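6-phosphogluconate dehydrogenase, NAD-binding (PDB 3PEF) probably reduces succinic semialdehyde to gamma-hydroxybutyrate as an NADP-binding oxidoreductase of the beta-hydroxyacid dehydrogenase family. Local coordinates at residues A[82-95]-A[108-121]. The protein carries 2 engineered substitutions. Residues are numbered along the deposited sequence; the frame is centred on the assembly and turned at random.
Sequences LEGIGEGRGYVDMS and AVVAKGGRFLEAPV. With EDO (1,2-ethanediol), chain N.
The Phe116 ring meets the neighbouring strand with its edge: Tyr91 CD1 lies in its plane, 3.7 Å from Phe116 CE1, and Asp93 CB also comes to that edge, near the plane. The two strands belong to a beta-alpha-beta unit of the Rossmann-type NADP-binding domain, strand 90-93, helix 99-111 and strand 115-122. Their register puts both aromatic residues on one face of the sheet, and CG anti to the backbone N in each (chi1 -173° and 180°) lays the side chains alongside each other. Another flat group, the Arg115 guanidinium, takes Gly88 O at its edge, with NE bonding at 2.8 Å and NH2 adding a weak second bond; NH2 also forms a salt bridge with Glu146. The guanidinium of Arg89 has Gly86 O over one face; in its plane, NH2 hydrogen-bonds Gly84 O (2.9 Å) and NH1 makes a salt bridge with Glu87 OE1, met from above the carboxylate plane. Its NE bonds Val55 O.

The strand segments are parallel, with axes 16° apart, and are joined by alternating bonds from Arg115 N to Arg89 O through Ala119 N to Asp93 O. On the face away from the aromatic pair, Val92 CG1 packs 4.0 Å from Leu117 CD1. Before the strands, Leu82 CD2 presses on Ala108 CB at 3.5 Å, tight for two carbons, and Ile85 CG2 touches Lys112 CB at 3.8 Å. A Schellman motif at Gly113 ends the helix, and Gly113 O accepts from Gly88 N (2.8 Å) in the type I' turn.

Toward the cofactor, Asp93 OD1 receives Ser95 N in an Asx turn and Ser95 OG on its syn lone pair. Val121 touches NADP, and its carbonyl accepts from Lys171, the predicted active-site residue. Met94, bent at chi3, brings CE to 3.6 Å from Val121 CG1.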
ATOM      1  N   LEU A  82      -6.052  39.612  -9.392  1.00 26.91           N
ATOM      2  CA  LEU A  82      -7.206  40.294  -8.798  1.00 31.26           C
ATOM      3  C   LEU A  82      -7.042  41.826  -8.779  1.00 32.44           C
ATOM      4  O   LEU A  82      -8.013  42.562  -8.912  1.00 35.13           O
ATOM      5  CB  LEU A  82      -7.454  39.763  -7.379  1.00 33.69           C
ATOM      6  CG  LEU A  82      -8.737  38.968  -7.092  1.00 38.06           C
ATOM      7  CD1 LEU A  82      -9.240  38.199  -8.299  1.00 22.41           C
ATOM      8  CD2 LEU A  82      -8.585  38.055  -5.880  1.00 30.65           C
ATOM      9  N   GLU A  83      -5.814  42.302  -8.629  1.00 30.54           N
ATOM     10  CA  GLU A  83      -5.560  43.742  -8.669  1.00 30.84           C
ATOM     11  C   GLU A  83      -5.826  44.354 -10.049  1.00 33.73           C
ATOM     12  O   GLU A  83      -6.019  45.565 -10.177  1.00 37.33           O
ATOM     13  CB  GLU A  83      -4.121  44.043  -8.243  1.00 40.85           C
ATOM     14  CG  GLU A  83      -3.827  43.829  -6.761  1.00 52.21           C
ATOM     15  CD  GLU A  83      -2.480  44.414  -6.333  1.00 66.29           C
ATOM     16  OE1 GLU A  83      -1.862  45.160  -7.129  1.00 71.70           O
ATOM     17  OE2 GLU A  83      -2.039  44.137  -5.197  1.00 69.14           O
ATOM     18  N   GLY A  84      -5.848  43.519 -11.083  1.00 30.64           N
ATOM     19  CA  GLY A  84      -5.888  44.025 -12.442  1.00 24.92           C
ATOM     20  C   GLY A  84      -7.100  43.655 -13.281  1.00 28.24           C
ATOM     21  O   GLY A  84      -7.386  44.315 -14.280  1.00 31.25           O
ATOM     22  N   ILE A  85      -7.805  42.595 -12.900  1.00 22.96           N
ATOM     23  CA  ILE A  85      -8.927  42.132 -13.713  1.00 24.64           C
ATOM     24  C   ILE A  85     -10.190  42.966 -13.461  1.00 36.42           C
ATOM     25  O   ILE A  85     -10.342  43.585 -12.406  1.00 35.72           O
ATOM     26  CB  ILE A  85      -9.222  40.624 -13.482  1.00 40.66           C
ATOM     27  CG1 ILE A  85     -10.049  40.047 -14.637  1.00 44.45           C
ATOM     28  CG2 ILE A  85      -9.899  40.394 -12.127  1.00 30.98           C
ATOM     29  CD1 ILE A  85      -9.453  38.793 -15.280  1.00 37.05           C
ATOM     30  N   GLY A  86     -11.092  42.976 -14.440  1.00 40.01           N
ATOM     31  CA  GLY A  86     -12.341  43.709 -14.331  1.00 36.61           C
ATOM     32  C   GLY A  86     -12.982  43.979 -15.682  1.00 39.70           C
ATOM     33  O   GLY A  86     -12.436  43.611 -16.733  1.00 34.96           O
ATOM     34  N   GLU A  87     -14.152  44.611 -15.655  1.00 40.81           N
ATOM     35  CA  GLU A  87     -14.839  45.003 -16.879  1.00 44.45           C
ATOM     36  C   GLU A  87     -14.988  43.840 -17.864  1.00 40.53           C
ATOM     37  O   GLU A  87     -14.923  44.027 -19.084  1.00 37.34           O
ATOM     38  CB  GLU A  87     -14.096  46.157 -17.551  1.00 52.00           C
ATOM     39  CG  GLU A  87     -13.720  47.290 -16.609  1.00 62.47           C
ATOM     40  CD  GLU A  87     -12.869  48.343 -17.294  1.00 72.02           C
ATOM     41  OE1 GLU A  87     -11.652  48.413 -17.007  1.00 75.83           O
ATOM     42  OE2 GLU A  87     -13.415  49.092 -18.133  1.00 77.05           O
ATOM     43  N   GLY A  88     -15.166  42.640 -17.328  1.00 36.36           N
ATOM     44  CA  GLY A  88     -15.431  41.467 -18.146  1.00 34.35           C
ATOM     45  C   GLY A  88     -14.235  40.788 -18.778  1.00 37.91           C
ATOM     46  O   GLY A  88     -14.393  39.777 -19.466  1.00 37.64           O
ATOM     47  N   ARG A  89     -13.036  41.321 -18.558  1.00 31.50           N
ATOM     48  CA  ARG A  89     -11.846  40.652 -19.082  1.00 27.22           C
ATOM     49  C   ARG A  89     -11.767  39.263 -18.457  1.00 35.21           C
ATOM     50  O   ARG A  89     -12.196  39.071 -17.313  1.00 33.99           O
ATOM     51  CB  ARG A  89     -10.580  41.480 -18.808  1.00 26.17           C
ATOM     52  CG  ARG A  89     -10.600  42.838 -19.520  1.00 32.47           C
ATOM     53  CD  ARG A  89      -9.267  43.586 -19.396  1.00 27.24           C
ATOM     54  NE  ARG A  89      -9.000  44.029 -18.025  1.00 25.81           N
ATOM     55  CZ  ARG A  89      -9.522  45.119 -17.480  1.00 29.42           C
ATOM     56  NH1 ARG A  89     -10.352  45.878 -18.188  1.00 33.15           N
ATOM     57  NH2 ARG A  89      -9.213  45.456 -16.232  1.00 30.27           N
ATOM     58  N   GLY A  90     -11.245  38.294 -19.212  1.00 31.60           N
ATOM     59  CA  GLY A  90     -11.284  36.900 -18.798  1.00 23.29           C
ATOM     60  C   GLY A  90      -9.950  36.338 -18.330  1.00 30.01           C
ATOM     61  O   GLY A  90      -8.879  36.719 -18.831  1.00 31.50           O
ATOM     62  N   TYR A  91     -10.021  35.437 -17.353  1.00 27.74           N
ATOM     63  CA  TYR A  91      -8.850  34.743 -16.834  1.00 25.55           C
ATOM     64  C   TYR A  91      -9.085  33.247 -17.000  1.00 25.70           C
ATOM     65  O   TYR A  91     -10.071  32.702 -16.504  1.00 24.84           O
ATOM     66  CB  TYR A  91      -8.637  35.081 -15.359  1.00 22.89           C
ATOM     67  CG  TYR A  91      -7.341  34.549 -14.757  1.00 24.68           C
ATOM     68  CD1 TYR A  91      -7.352  33.725 -13.629  1.00 21.28           C
ATOM     69  CD2 TYR A  91      -6.109  34.868 -15.324  1.00 18.64           C
ATOM     70  CE1 TYR A  91      -6.156  33.248 -13.060  1.00 22.30           C
ATOM     71  CE2 TYR A  91      -4.918  34.408 -14.772  1.00 21.49           C
ATOM     72  CZ  TYR A  91      -4.941  33.605 -13.639  1.00 27.95           C
ATOM     73  OH  TYR A  91      -3.747  33.152 -13.114  1.00 21.65           O
ATOM     74  N   VAL A  92      -8.191  32.592 -17.723  1.00 18.65           N
ATOM     75  CA  VAL A  92      -8.325  31.161 -17.983  1.00 22.12           C
ATOM     76  C   VAL A  92      -7.161  30.418 -17.323  1.00 25.83           C
ATOM     77  O   VAL A  92      -6.050  30.390 -17.858  1.00 26.02           O
ATOM     78  CB  VAL A  92      -8.309  30.858 -19.497  1.00 17.21           C
ATOM     79  CG1 VAL A  92      -8.448  29.357 -19.739  1.00 18.78           C
ATOM     80  CG2 VAL A  92      -9.422  31.632 -20.227  1.00 17.99           C
ATOM     81  N   ASP A  93      -7.391  29.849 -16.149  1.00 23.72           N
ATOM     82  CA  ASP A  93      -6.313  29.149 -15.451  1.00 24.72           C
ATOM     83  C   ASP A  93      -6.208  27.703 -15.918  1.00 26.46           C
ATOM     84  O   ASP A  93      -7.141  26.901 -15.734  1.00 26.28           O
ATOM     85  CB  ASP A  93      -6.471  29.217 -13.922  1.00 25.15           C
ATOM     86  CG  ASP A  93      -5.154  28.911 -13.176  1.00 35.25           C
ATOM     87  OD1 ASP A  93      -4.198  28.397 -13.798  1.00 31.86           O
ATOM     88  OD2 ASP A  93      -5.068  29.202 -11.968  1.00 38.98           O
ATOM     89  N   MET A  94      -5.070  27.381 -16.521  1.00 19.03           N
ATOM     90  CA  MET A  94      -4.843  26.048 -17.096  1.00 22.06           C
ATOM     91  C   MET A  94      -3.919  25.187 -16.227  1.00 22.16           C
ATOM     92  O   MET A  94      -3.554  24.054 -16.588  1.00 24.10           O
ATOM     93  CB  MET A  94      -4.328  26.170 -18.531  1.00 21.29           C
ATOM     94  CG  MET A  94      -5.199  27.098 -19.376  1.00 20.40           C
ATOM     95  SD  MET A  94      -4.665  27.270 -21.101  1.00 24.97           S
ATOM     96  CE  MET A  94      -5.050  25.641 -21.794  1.00 23.51           C
ATOM     97  N   SER A  95      -3.582  25.716 -15.057  1.00 21.39           N
ATOM     98  CA  SER A  95      -2.786  24.977 -14.079  1.00 21.69           C
ATOM     99  C   SER A  95      -3.508  23.736 -13.562  1.00 17.25           C
ATOM    100  O   SER A  95      -4.724  23.742 -13.406  1.00 24.56           O
ATOM    101  CB  SER A  95      -2.465  25.877 -12.884  1.00 18.53           C
ATOM    102  OG  SER A  95      -1.999  27.146 -13.311  1.00 24.88           O
ATOM    103  N   ALA A 108     -13.378  34.832  -6.723  1.00 33.62           N
ATOM    104  CA  ALA A 108     -12.733  36.112  -6.457  1.00 30.25           C
ATOM    105  C   ALA A 108     -12.652  36.916  -7.754  1.00 29.47           C
ATOM    106  O   ALA A 108     -12.915  38.122  -7.761  1.00 32.49           O
ATOM    107  CB  ALA A 108     -11.349  35.932  -5.803  1.00 21.73           C
ATOM    108  N   VAL A 109     -12.343  36.242  -8.861  1.00 29.59           N
ATOM    109  CA  VAL A 109     -12.286  36.917 -10.158  1.00 23.26           C
ATOM    110  C   VAL A 109     -13.649  37.513 -10.543  1.00 28.13           C
ATOM    111  O   VAL A 109     -13.746  38.649 -11.002  1.00 25.12           O
ATOM    112  CB  VAL A 109     -11.817  35.973 -11.277  1.00 23.00           C
ATOM    113  CG1 VAL A 109     -12.049  36.621 -12.629  1.00 21.76           C
ATOM    114  CG2 VAL A 109     -10.340  35.623 -11.096  1.00 23.86           C
ATOM    115  N   VAL A 110     -14.708  36.747 -10.342  1.00 28.65           N
ATOM    116  CA  VAL A 110     -16.039  37.235 -10.682  1.00 32.91           C
ATOM    117  C   VAL A 110     -16.446  38.415  -9.804  1.00 36.42           C
ATOM    118  O   VAL A 110     -17.173  39.312 -10.243  1.00 39.34           O
ATOM    119  CB  VAL A 110     -17.080  36.117 -10.581  1.00 32.04           C
ATOM    120  CG1 VAL A 110     -18.486  36.701 -10.608  1.00 31.83           C
ATOM    121  CG2 VAL A 110     -16.869  35.114 -11.717  1.00 31.05           C
ATOM    122  N   ALA A 111     -15.961  38.425  -8.568  1.00 37.49           N
ATOM    123  CA  ALA A 111     -16.285  39.511  -7.650  1.00 38.02           C
ATOM    124  C   ALA A 111     -15.642  40.813  -8.110  1.00 40.00           C
ATOM    125  O   ALA A 111     -16.187  41.893  -7.866  1.00 37.81           O
ATOM    126  CB  ALA A 111     -15.859  39.167  -6.224  1.00 41.20           C
ATOM    127  N   LYS A 112     -14.495  40.712  -8.788  1.00 34.14           N
ATOM    128  CA  LYS A 112     -13.825  41.895  -9.330  1.00 36.47           C
ATOM    129  C   LYS A 112     -14.418  42.336 -10.659  1.00 36.58           C
ATOM    130  O   LYS A 112     -13.946  43.295 -11.261  1.00 45.06           O
ATOM    131  CB  LYS A 112     -12.324  41.664  -9.517  1.00 36.83           C
ATOM    132  CG  LYS A 112     -11.541  41.545  -8.226  1.00 44.23           C
ATOM    133  CD  LYS A 112     -11.567  42.835  -7.422  1.00 47.39           C
ATOM    134  CE  LYS A 112     -10.849  42.656  -6.089  1.00 51.13           C
ATOM    135  NZ  LYS A 112     -10.883  43.892  -5.265  1.00 59.01           N
ATOM    136  N   GLY A 113     -15.447  41.638 -11.123  1.00 38.49           N
ATOM    137  CA  GLY A 113     -16.090  41.998 -12.376  1.00 37.21           C
ATOM    138  C   GLY A 113     -15.452  41.374 -13.608  1.00 37.27           C
ATOM    139  O   GLY A 113     -15.742  41.778 -14.730  1.00 40.10           O
ATOM    140  N   GLY A 114     -14.576  40.394 -13.404  1.00 35.08           N
ATOM    141  CA  GLY A 114     -13.993  39.658 -14.513  1.00 37.08           C
ATOM    142  C   GLY A 114     -14.697  38.323 -14.725  1.00 33.19           C
ATOM    143  O   GLY A 114     -15.649  37.997 -14.016  1.00 30.10           O
ATOM    144  N   ARG A 115     -14.234  37.548 -15.700  1.00 27.97           N
ATOM    145  CA  ARG A 115     -14.818  36.233 -15.965  1.00 29.95           C
ATOM    146  C   ARG A 115     -13.757  35.146 -15.806  1.00 32.21           C
ATOM    147  O   ARG A 115     -12.571  35.398 -16.028  1.00 29.03           O
ATOM    148  CB  ARG A 115     -15.461  36.202 -17.355  1.00 28.60           C
ATOM    149  CG  ARG A 115     -16.721  37.106 -17.460  1.00 39.54           C
ATOM    150  CD  ARG A 115     -17.239  37.224 -18.893  1.00 41.63           C
ATOM    151  NE  ARG A 115     -16.171  37.646 -19.796  1.00 52.65           N
ATOM    152  CZ  ARG A 115     -16.071  37.275 -21.069  1.00 56.46           C
ATOM    153  NH1 ARG A 115     -16.985  36.476 -21.599  1.00 55.14           N
ATOM    154  NH2 ARG A 115     -15.055  37.702 -21.809  1.00 58.78           N
ATOM    155  N   PHE A 116     -14.172  33.943 -15.411  1.00 29.80           N
ATOM    156  CA  PHE A 116     -13.200  32.889 -15.137  1.00 30.24           C
ATOM    157  C   PHE A 116     -13.537  31.523 -15.728  1.00 33.96           C
ATOM    158  O   PHE A 116     -14.694  31.109 -15.724  1.00 33.83           O
ATOM    159  CB  PHE A 116     -12.983  32.739 -13.637  1.00 24.20           C
ATOM    160  CG  PHE A 116     -12.005  31.668 -13.285  1.00 25.63           C
ATOM    161  CD1 PHE A 116     -10.646  31.908 -13.355  1.00 23.24           C
ATOM    162  CD2 PHE A 116     -12.441  30.407 -12.909  1.00 28.82           C
ATOM    163  CE1 PHE A 116      -9.743  30.911 -13.040  1.00 25.34           C
ATOM    164  CE2 PHE A 116     -11.547  29.418 -12.583  1.00 27.76           C
ATOM    165  CZ  PHE A 116     -10.193  29.670 -12.646  1.00 27.43           C
ATOM    166  N   LEU A 117     -12.500  30.831 -16.208  1.00 31.69           N
ATOM    167  CA  LEU A 117     -12.606  29.512 -16.838  1.00 26.60           C
ATOM    168  C   LEU A 117     -11.393  28.737 -16.350  1.00 28.69           C
ATOM    169  O   LEU A 117     -10.279  29.247 -16.407  1.00 31.53           O
ATOM    170  CB  LEU A 117     -12.477  29.662 -18.360  1.00 24.29           C
ATOM    171  CG  LEU A 117     -13.226  28.919 -19.492  1.00 32.35           C
ATOM    172  CD1 LEU A 117     -12.280  28.534 -20.631  1.00 27.09           C
ATOM    173  CD2 LEU A 117     -14.107  27.729 -19.081  1.00 23.46           C
ATOM    174  N   GLU A 118     -11.573  27.521 -15.862  1.00 24.55           N
ATOM    175  CA  GLU A 118     -10.401  26.672 -15.645  1.00 29.24           C
ATOM    176  C   GLU A 118     -10.252  25.833 -16.884  1.00 29.60           C
ATOM    177  O   GLU A 118     -11.250  25.432 -17.463  1.00 30.41           O
ATOM    178  CB  GLU A 118     -10.561  25.764 -14.431  1.00 24.98           C
ATOM    179  CG  GLU A 118     -11.647  24.716 -14.578  1.00 28.00           C
ATOM    180  CD  GLU A 118     -11.711  23.787 -13.379  1.00 32.09           C
ATOM    181  OE1 GLU A 118     -12.668  22.995 -13.282  1.00 33.02           O
ATOM    182  OE2 GLU A 118     -10.804  23.844 -12.524  1.00 38.67           O
ATOM    183  N   ALA A 119      -9.023  25.573 -17.314  1.00 20.45           N
ATOM    184  CA  ALA A 119      -8.831  24.656 -18.435  1.00 20.59           C
ATOM    185  C   ALA A 119      -7.511  23.910 -18.359  1.00 21.78           C
ATOM    186  O   ALA A 119      -6.610  24.159 -19.158  1.00 24.63           O
ATOM    187  CB  ALA A 119      -8.982  25.402 -19.778  1.00 23.45           C
ATOM    188  N   PRO A 120      -7.391  22.975 -17.394  1.00 23.22           N
ATOM    189  CA  PRO A 120      -6.175  22.157 -17.320  1.00 22.10           C
ATOM    190  C   PRO A 120      -6.099  21.268 -18.554  1.00 23.33           C
ATOM    191  O   PRO A 120      -7.115  21.085 -19.239  1.00 21.15           O
ATOM    192  CB  PRO A 120      -6.405  21.305 -16.070  1.00 22.03           C
ATOM    193  CG  PRO A 120      -7.911  21.150 -16.016  1.00 23.52           C
ATOM    194  CD  PRO A 120      -8.436  22.502 -16.471  1.00 20.39           C
ATOM    195  N   VAL A 121      -4.921  20.724 -18.839  1.00 22.00           N
ATOM    196  CA  VAL A 121      -4.718  20.000 -20.086  1.00 21.83           C
ATOM    197  C   VAL A 121      -4.160  18.604 -19.875  1.00 24.60           C
ATOM    198  O   VAL A 121      -3.525  18.310 -18.857  1.00 22.26           O
ATOM    199  CB  VAL A 121      -3.771  20.768 -21.067  1.00 18.21           C
ATOM    200  CG1 VAL A 121      -4.209  22.190 -21.219  1.00 17.60           C
ATOM    201  CG2 VAL A 121      -2.319  20.718 -20.590  1.00 21.08           C
TER
HETATM  202  C1  EDO N 292     -16.650  30.934 -12.909  1.00 49.67           C
HETATM  203  O1  EDO N 292     -16.708  31.934 -13.927  1.00 48.25           O
HETATM  204  C2  EDO N 292     -16.400  31.560 -11.541  1.00 44.37           C
HETATM  205  O2  EDO N 292     -16.556  30.531 -10.557  1.00 48.40           O
HETATM  206  O   HOH W   1     -15.247  45.539 -12.806  1.00 44.99           O
HETATM  207  O   HOH W   2      -3.003  21.389 -16.534  1.00 22.43           O
HETATM  208  O   HOH W   3      -8.058  23.277 -12.919  1.00 24.64           O